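Local coordinates for protein urocanate hydratase (Paenibacillus sp. Soil724D2, PDB 7NED) that probably hydrates thiourocanate, and urocanate in the manner of urocanases, using bound NAD+ in the bacterial breakdown of ergothioneine, at residues N464-I478 / Y488-G500. Residues are numbered along the deposited sequence; the frame is centred on the assembly and turned at random.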
ATOM      1  N   ASN A 464      -6.344  -1.563   6.864  1.00 12.76           N
ATOM      2  CA  ASN A 464      -6.812  -0.597   7.855  1.00 13.53           C
ATOM      3  C   ASN A 464      -7.271   0.687   7.162  1.00 12.80           C
ATOM      4  O   ASN A 464      -8.371   1.203   7.420  1.00 13.23           O
ATOM      5  CB  ASN A 464      -5.672  -0.363   8.857  1.00 11.27           C
ATOM      6  CG  ASN A 464      -5.994   0.684   9.903  1.00 15.46           C
ATOM      7  OD1 ASN A 464      -5.309   1.691  10.000  1.00 12.57           O
ATOM      8  ND2 ASN A 464      -7.000   0.432  10.702  1.00 13.54           N
ATOM      9  N   ALA A 465      -6.470   1.171   6.214  1.00 11.88           N
ATOM     10  CA  ALA A 465      -6.839   2.364   5.453  1.00 12.27           C
ATOM     11  C   ALA A 465      -8.130   2.147   4.660  1.00 14.15           C
ATOM     12  O   ALA A 465      -9.062   2.962   4.728  1.00 13.68           O
ATOM     13  CB  ALA A 465      -5.698   2.745   4.509  1.00 10.90           C
ATOM     14  N   MET A 466      -8.186   1.074   3.855  1.00 12.43           N
ATOM     15  CA  MET A 466      -9.405   0.822   3.085  1.00 12.93           C
ATOM     16  C   MET A 466     -10.634   0.664   3.946  1.00 13.69           C
ATOM     17  O   MET A 466     -11.697   1.199   3.608  1.00 15.02           O
ATOM     18  CB  MET A 466      -9.270  -0.375   2.141  1.00 13.12           C
ATOM     19  CG  MET A 466      -8.197  -0.188   1.076  1.00 13.97           C
ATOM     20  SD  MET A 466      -8.267  -1.564  -0.068  1.00 16.85           S
ATOM     21  CE  MET A 466      -7.497  -2.766   0.953  1.00 13.20           C
ATOM     22  N   LEU A 467     -10.528  -0.084   5.036  1.00 12.67           N
ATOM     23  CA  LEU A 467     -11.671  -0.237   5.933  1.00 13.36           C
ATOM     24  C   LEU A 467     -12.050   1.089   6.587  1.00 15.32           C
ATOM     25  O   LEU A 467     -13.243   1.413   6.725  1.00 15.33           O
ATOM     26  CB  LEU A 467     -11.340  -1.295   7.003  1.00 14.20           C
ATOM     27  CG  LEU A 467     -12.470  -1.685   7.958  1.00 13.62           C
ATOM     28  CD1 LEU A 467     -13.705  -2.189   7.195  1.00 16.16           C
ATOM     29  CD2 LEU A 467     -12.010  -2.778   8.960  1.00 14.33           C
ATOM     30  N   ASN A 468     -11.056   1.885   6.989  1.00 14.54           N
ATOM     31  CA  ASN A 468     -11.396   3.177   7.577  1.00 14.63           C
ATOM     32  C   ASN A 468     -12.035   4.110   6.558  1.00 16.18           C
ATOM     33  O   ASN A 468     -12.938   4.877   6.910  1.00 17.95           O
ATOM     34  CB  ASN A 468     -10.167   3.812   8.211  1.00 14.72           C
ATOM     35  CG  ASN A 468      -9.816   3.131   9.517  1.00 16.24           C
ATOM     36  OD1 ASN A 468     -10.649   2.397  10.065  1.00 15.98           O
ATOM     37  ND2 ASN A 468      -8.618   3.375  10.035  1.00 14.98           N
ATOM     38  N   CYS A 469     -11.592   4.066   5.292  1.00 14.06           N
ATOM     39  CA  CYS A 469     -12.297   4.821   4.257  1.00 14.69           C
ATOM     40  C   CYS A 469     -13.729   4.353   4.131  1.00 19.45           C
ATOM     41  O   CYS A 469     -14.630   5.150   3.832  1.00 17.94           O
ATOM     42  CB  CYS A 469     -11.618   4.656   2.902  1.00 15.07           C
ATOM     43  SG  CYS A 469     -10.071   5.580   2.749  1.00 15.38           S
ATOM     44  N   SER A 470     -13.931   3.041   4.238  1.00 13.80           N
ATOM     45  CA  SER A 470     -15.267   2.474   4.170  1.00 14.90           C
ATOM     46  C   SER A 470     -16.070   2.749   5.427  1.00 16.15           C
ATOM     47  O   SER A 470     -17.264   2.445   5.463  1.00 18.42           O
ATOM     48  CB  SER A 470     -15.168   0.957   3.943  1.00 15.37           C
ATOM     49  OG  SER A 470     -14.356   0.672   2.815  1.00 14.65           O
ATOM     50  N   SER A 471     -15.441   3.283   6.469  1.00 14.44           N
ATOM     51  CA  SER A 471     -16.095   3.437   7.764  1.00 13.82           C
ATOM     52  C   SER A 471     -16.442   4.886   8.083  1.00 18.67           C
ATOM     53  O   SER A 471     -16.783   5.187   9.245  1.00 16.65           O
ATOM     54  CB  SER A 471     -15.192   2.884   8.876  1.00 15.60           C
ATOM     55  OG  SER A 471     -15.003   1.478   8.746  1.00 17.35           O
ATOM     56  N   MET A 472     -16.285   5.796   7.129  1.00 15.55           N
ATOM     57  CA  MET A 472     -16.750   7.183   7.238  1.00 18.02           C
ATOM     58  C   MET A 472     -15.773   8.098   7.976  1.00 19.35           C
ATOM     59  O   MET A 472     -16.186   9.105   8.562  1.00 16.67           O
ATOM     60  CB  MET A 472     -18.097   7.184   7.949  1.00 16.41           C
ATOM     61  CG  MET A 472     -19.099   6.359   7.128  1.00 20.58           C
ATOM     62  SD  MET A 472     -20.740   6.264   7.855  1.00 30.31           S
ATOM     63  CE  MET A 472     -20.416   5.251   9.251  1.00 26.07           C
ATOM     64  N   ALA A 473     -14.488   7.754   8.006  1.00 17.47           N
ATOM     65  CA  ALA A 473     -13.487   8.595   8.638  1.00 15.87           C
ATOM     66  C   ALA A 473     -13.351   9.917   7.867  1.00 18.17           C
ATOM     67  O   ALA A 473     -13.829  10.072   6.730  1.00 14.14           O
ATOM     68  CB  ALA A 473     -12.148   7.846   8.689  1.00 18.17           C
ATOM     69  N   ASP A 474     -12.704  10.899   8.505  1.00 15.68           N
ATOM     70  CA  ASP A 474     -12.552  12.208   7.869  1.00 15.46           C
ATOM     71  C   ASP A 474     -11.268  12.301   7.085  1.00 13.66           C
ATOM     72  O   ASP A 474     -11.223  12.948   6.036  1.00 16.38           O
ATOM     73  CB  ASP A 474     -12.574  13.326   8.943  1.00 16.59           C
ATOM     74  CG  ASP A 474     -13.975  13.526   9.518  1.00 17.21           C
ATOM     75  OD1 ASP A 474     -14.225  13.004  10.628  1.00 18.99           O
ATOM     76  OD2 ASP A 474     -14.844  14.110   8.822  1.00 20.74           O
ATOM     77  N   LEU A 475     -10.213  11.659   7.565  1.00 12.44           N
ATOM     78  CA  LEU A 475      -8.951  11.630   6.837  1.00 14.51           C
ATOM     79  C   LEU A 475      -8.320  10.256   6.993  1.00 15.37           C
ATOM     80  O   LEU A 475      -8.245   9.730   8.106  1.00 13.47           O
ATOM     81  CB  LEU A 475      -7.985  12.716   7.359  1.00 17.67           C
ATOM     82  CG  LEU A 475      -6.609  12.867   6.687  1.00 16.64           C
ATOM     83  CD1 LEU A 475      -6.070  14.311   6.790  1.00 15.18           C
ATOM     84  CD2 LEU A 475      -5.580  11.896   7.246  1.00 17.37           C
ATOM     85  N   VAL A 476      -7.839   9.686   5.890  1.00 14.31           N
ATOM     86  CA  VAL A 476      -7.164   8.395   5.921  1.00 13.11           C
ATOM     87  C   VAL A 476      -5.855   8.522   5.153  1.00 14.83           C
ATOM     88  O   VAL A 476      -5.793   9.192   4.115  1.00 16.43           O
ATOM     89  CB  VAL A 476      -8.062   7.285   5.316  1.00 14.84           C
ATOM     90  CG1 VAL A 476      -7.352   5.937   5.326  1.00 16.48           C
ATOM     91  CG2 VAL A 476      -9.356   7.221   6.072  1.00 15.06           C
ATOM     92  N   THR A 477      -4.818   7.881   5.652  1.00 12.29           N
ATOM     93  CA  THR A 477      -3.503   7.984   5.037  1.00 15.18           C
ATOM     94  C   THR A 477      -2.807   6.629   5.047  1.00 16.58           C
ATOM     95  O   THR A 477      -3.002   5.830   5.963  1.00 12.50           O
ATOM     96  CB  THR A 477      -2.636   9.034   5.758  1.00 14.97           C
ATOM     97  OG1 THR A 477      -1.430   9.239   5.017  1.00 17.71           O
ATOM     98  CG2 THR A 477      -2.271   8.597   7.208  1.00 12.64           C
ATOM     99  N   ILE A 478      -1.992   6.388   4.022  1.00 12.82           N
ATOM    100  CA  ILE A 478      -1.034   5.287   3.988  1.00 14.04           C
ATOM    101  C   ILE A 478       0.355   5.873   3.768  1.00 15.28           C
ATOM    102  O   ILE A 478       0.590   6.588   2.787  1.00 13.44           O
ATOM    103  CB  ILE A 478      -1.357   4.279   2.880  1.00 12.94           C
ATOM    104  CG1 ILE A 478      -2.741   3.690   3.111  1.00 12.60           C
ATOM    105  CG2 ILE A 478      -0.294   3.192   2.886  1.00 11.99           C
ATOM    106  CD1 ILE A 478      -3.271   2.857   1.891  1.00 15.53           C
ATOM    107  N   TYR A 488      11.471  -0.364   5.027  1.00 15.91           N
ATOM    108  CA  TYR A 488      11.249  -1.027   6.305  1.00 17.83           C
ATOM    109  C   TYR A 488       9.792  -1.031   6.739  1.00 19.22           C
ATOM    110  O   TYR A 488       9.382  -1.929   7.485  1.00 18.62           O
ATOM    111  CB  TYR A 488      12.091  -0.370   7.417  1.00 17.18           C
ATOM    112  CG  TYR A 488      13.527  -0.826   7.447  1.00 20.22           C
ATOM    113  CD1 TYR A 488      14.516  -0.104   6.781  1.00 20.99           C
ATOM    114  CD2 TYR A 488      13.897  -1.981   8.125  1.00 19.37           C
ATOM    115  CE1 TYR A 488      15.837  -0.516   6.798  1.00 24.64           C
ATOM    116  CE2 TYR A 488      15.232  -2.390   8.164  1.00 22.75           C
ATOM    117  CZ  TYR A 488      16.188  -1.650   7.491  1.00 24.60           C
ATOM    118  OH  TYR A 488      17.508  -2.022   7.515  1.00 27.54           O
ATOM    119  N   MET A 489       8.990  -0.068   6.319  1.00 15.62           N
ATOM    120  CA  MET A 489       7.692   0.007   6.969  1.00 16.30           C
ATOM    121  C   MET A 489       6.644   0.629   6.083  1.00 16.64           C
ATOM    122  O   MET A 489       6.927   1.463   5.203  1.00 14.69           O
ATOM    123  CB  MET A 489       7.659   0.804   8.287  1.00 19.03           C
ATOM    124  CG  MET A 489       7.956   2.253   8.216  1.00 21.96           C
ATOM    125  SD  MET A 489       7.857   2.995   9.913  1.00 23.37           S
ATOM    126  CE  MET A 489       8.331   4.634   9.439  1.00 21.64           C
ATOM    127  N   THR A 490       5.416   0.261   6.399  1.00 14.11           N
ATOM    128  CA  THR A 490       4.218   0.815   5.795  1.00 15.35           C
ATOM    129  C   THR A 490       3.239   0.950   6.930  1.00 13.99           C
ATOM    130  O   THR A 490       3.133   0.037   7.761  1.00 14.53           O
ATOM    131  CB  THR A 490       3.685  -0.113   4.691  1.00 16.55           C
ATOM    132  OG1 THR A 490       4.601  -0.080   3.603  1.00 17.54           O
ATOM    133  CG2 THR A 490       2.298   0.330   4.178  1.00 14.00           C
ATOM    134  N   SER A 491       2.536   2.071   6.969  1.00 12.87           N
ATOM    135  CA  SER A 491       1.606   2.317   8.069  1.00 13.28           C
ATOM    136  C   SER A 491       0.360   3.031   7.543  1.00 13.49           C
ATOM    137  O   SER A 491       0.336   3.508   6.416  1.00 13.14           O
ATOM    138  CB  SER A 491       2.266   3.123   9.184  1.00 13.16           C
ATOM    139  OG  SER A 491       2.627   4.423   8.703  1.00 15.73           O
ATOM    140  N   ALA A 492      -0.668   3.143   8.396  1.00 13.48           N
ATOM    141  CA  ALA A 492      -1.918   3.809   8.049  1.00 12.70           C
ATOM    142  C   ALA A 492      -2.400   4.620   9.237  1.00 13.53           C
ATOM    143  O   ALA A 492      -2.212   4.218  10.388  1.00 13.83           O
ATOM    144  CB  ALA A 492      -3.012   2.791   7.615  1.00 12.66           C
ATOM    145  N   GLY A 493      -2.998   5.786   8.959  1.00 12.76           N
ATOM    146  CA  GLY A 493      -3.503   6.649  10.008  1.00 12.52           C
ATOM    147  C   GLY A 493      -4.931   7.044   9.692  1.00 12.83           C
ATOM    148  O   GLY A 493      -5.436   6.782   8.599  1.00 14.26           O
ATOM    149  N   VAL A 494      -5.579   7.669  10.667  1.00 12.39           N
ATOM    150  CA  VAL A 494      -6.995   8.010  10.542  1.00 15.01           C
ATOM    151  C   VAL A 494      -7.284   9.216  11.429  1.00 13.22           C
ATOM    152  O   VAL A 494      -6.739   9.331  12.526  1.00 17.00           O
ATOM    153  CB  VAL A 494      -7.889   6.803  10.908  1.00 15.23           C
ATOM    154  CG1 VAL A 494      -7.737   6.440  12.431  1.00 12.01           C
ATOM    155  CG2 VAL A 494      -9.351   7.085  10.550  1.00 15.56           C
ATOM    156  N   THR A 495      -8.091  10.148  10.938  1.00 14.70           N
ATOM    157  CA  THR A 495      -8.531  11.287  11.757  1.00 14.04           C
ATOM    158  C   THR A 495     -10.044  11.343  11.695  1.00 16.01           C
ATOM    159  O   THR A 495     -10.641  11.101  10.630  1.00 14.44           O
ATOM    160  CB  THR A 495      -7.947  12.613  11.245  1.00 17.02           C
ATOM    161  OG1 THR A 495      -6.520  12.560  11.333  1.00 17.82           O
ATOM    162  CG2 THR A 495      -8.461  13.771  12.050  1.00 17.26           C
ATOM    163  N   LEU A 496     -10.655  11.625  12.844  1.00 12.32           N
ATOM    164  CA  LEU A 496     -12.094  11.809  12.994  1.00 15.23           C
ATOM    165  C   LEU A 496     -12.343  13.176  13.587  1.00 15.57           C
ATOM    166  O   LEU A 496     -11.555  13.650  14.415  1.00 15.83           O
ATOM    167  CB  LEU A 496     -12.714  10.749  13.899  1.00 15.34           C
ATOM    168  CG  LEU A 496     -12.703   9.349  13.271  1.00 16.51           C
ATOM    169  CD1 LEU A 496     -12.842   8.310  14.383  1.00 16.27           C
ATOM    170  CD2 LEU A 496     -13.861   9.216  12.248  1.00 18.13           C
ATOM    171  N   VAL A 497     -13.438  13.809  13.169  1.00 16.18           N
ATOM    172  CA  VAL A 497     -13.825  15.109  13.717  1.00 14.48           C
ATOM    173  C   VAL A 497     -15.124  14.898  14.466  1.00 19.95           C
ATOM    174  O   VAL A 497     -16.141  14.520  13.868  1.00 17.05           O
ATOM    175  CB  VAL A 497     -13.988  16.177  12.628  1.00 14.97           C
ATOM    176  CG1 VAL A 497     -14.364  17.535  13.290  1.00 14.61           C
ATOM    177  CG2 VAL A 497     -12.728  16.280  11.785  1.00 15.80           C
ATOM    178  N   ALA A 498     -15.081  15.104  15.768  1.00 17.07           N
ATOM    179  CA  ALA A 498     -16.278  15.068  16.605  1.00 17.95           C
ATOM    180  C   ALA A 498     -16.811  16.495  16.646  1.00 19.20           C
ATOM    181  O   ALA A 498     -16.446  17.291  17.516  1.00 18.68           O
ATOM    182  CB  ALA A 498     -15.947  14.541  17.996  1.00 17.72           C
ATOM    183  N   ASP A 499     -17.639  16.837  15.665  1.00 19.21           N
ATOM    184  CA  ASP A 499     -18.176  18.181  15.543  1.00 19.48           C
ATOM    185  C   ASP A 499     -19.541  18.320  16.187  1.00 18.74           C
ATOM    186  O   ASP A 499     -20.181  19.361  16.033  1.00 20.76           O
ATOM    187  CB  ASP A 499     -18.233  18.615  14.060  1.00 19.57           C
ATOM    188  CG  ASP A 499     -19.195  17.786  13.232  1.00 22.30           C
ATOM    189  OD1 ASP A 499     -19.842  16.861  13.777  1.00 20.85           O
ATOM    190  OD2 ASP A 499     -19.331  18.082  12.012  1.00 23.02           O
ATOM    191  N   GLY A 500     -19.989  17.319  16.921  1.00 16.38           N
ATOM    192  CA  GLY A 500     -21.245  17.404  17.617  1.00 18.74           C
ATOM    193  C   GLY A 500     -22.460  16.863  16.890  1.00 24.38           C
ATOM    194  O   GLY A 500     -23.466  16.573  17.547  1.00 23.09           O
TER
HETATM  195  O   HOH W   1      -6.318   4.053   8.500  1.00 14.15           O
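Asp474 turns its carboxyl carbon CG anti to its own carbonyl carbon (chi1 -72°), bringing OD1 to Val497 N, while Val494 sets CG2 anti to its backbone N and against Ala473 CB. Both contacts lie where the chain enters an antiparallel beta hairpin, strands 475-480 and 490-498, neighbours in a mixed sheet to which both the N-terminal and C-terminal urocanase families contribute strands. At the end away from its connecting loop the hairpin holds a classic beta bulge: Asp474 N and Leu475 N both donate to Thr495 O, at 3.0 and 3.1 Å. Asp474 OD1 then extends the pairing, accepting Val497 N at 2.8 Å from above the carboxylate plane. The same carboxylate forms salt bridges to Arg507 through OD1 and to Arg18 through OD2, which would favour its charged form. An alanine in place of Asp474 would probably leave Val497 N without this acceptor and Arg507 and Arg18 without their shared counter-charge. Farther along, Gly493 and Thr477 exchange two backbone bonds; Thr477 CG2 lies 3.4 Å from Gly493 N, where a side chain on the glycine would be tight. On the face bearing Val494 and Ala492, helix 459-469 lies nearly parallel to strand 490-498, axes 8.3 Å apart, with Asn468 crossing Val494 at about a right angle. Asn464 ND2 bonds to Asp515 OD1, and Asp515 is also Asn468's strongest polar partner. A water joins helix to strand, donating to Asn464 OD1 and Gly493 O and accepting from Asn468 ND2 at 2.8 Å.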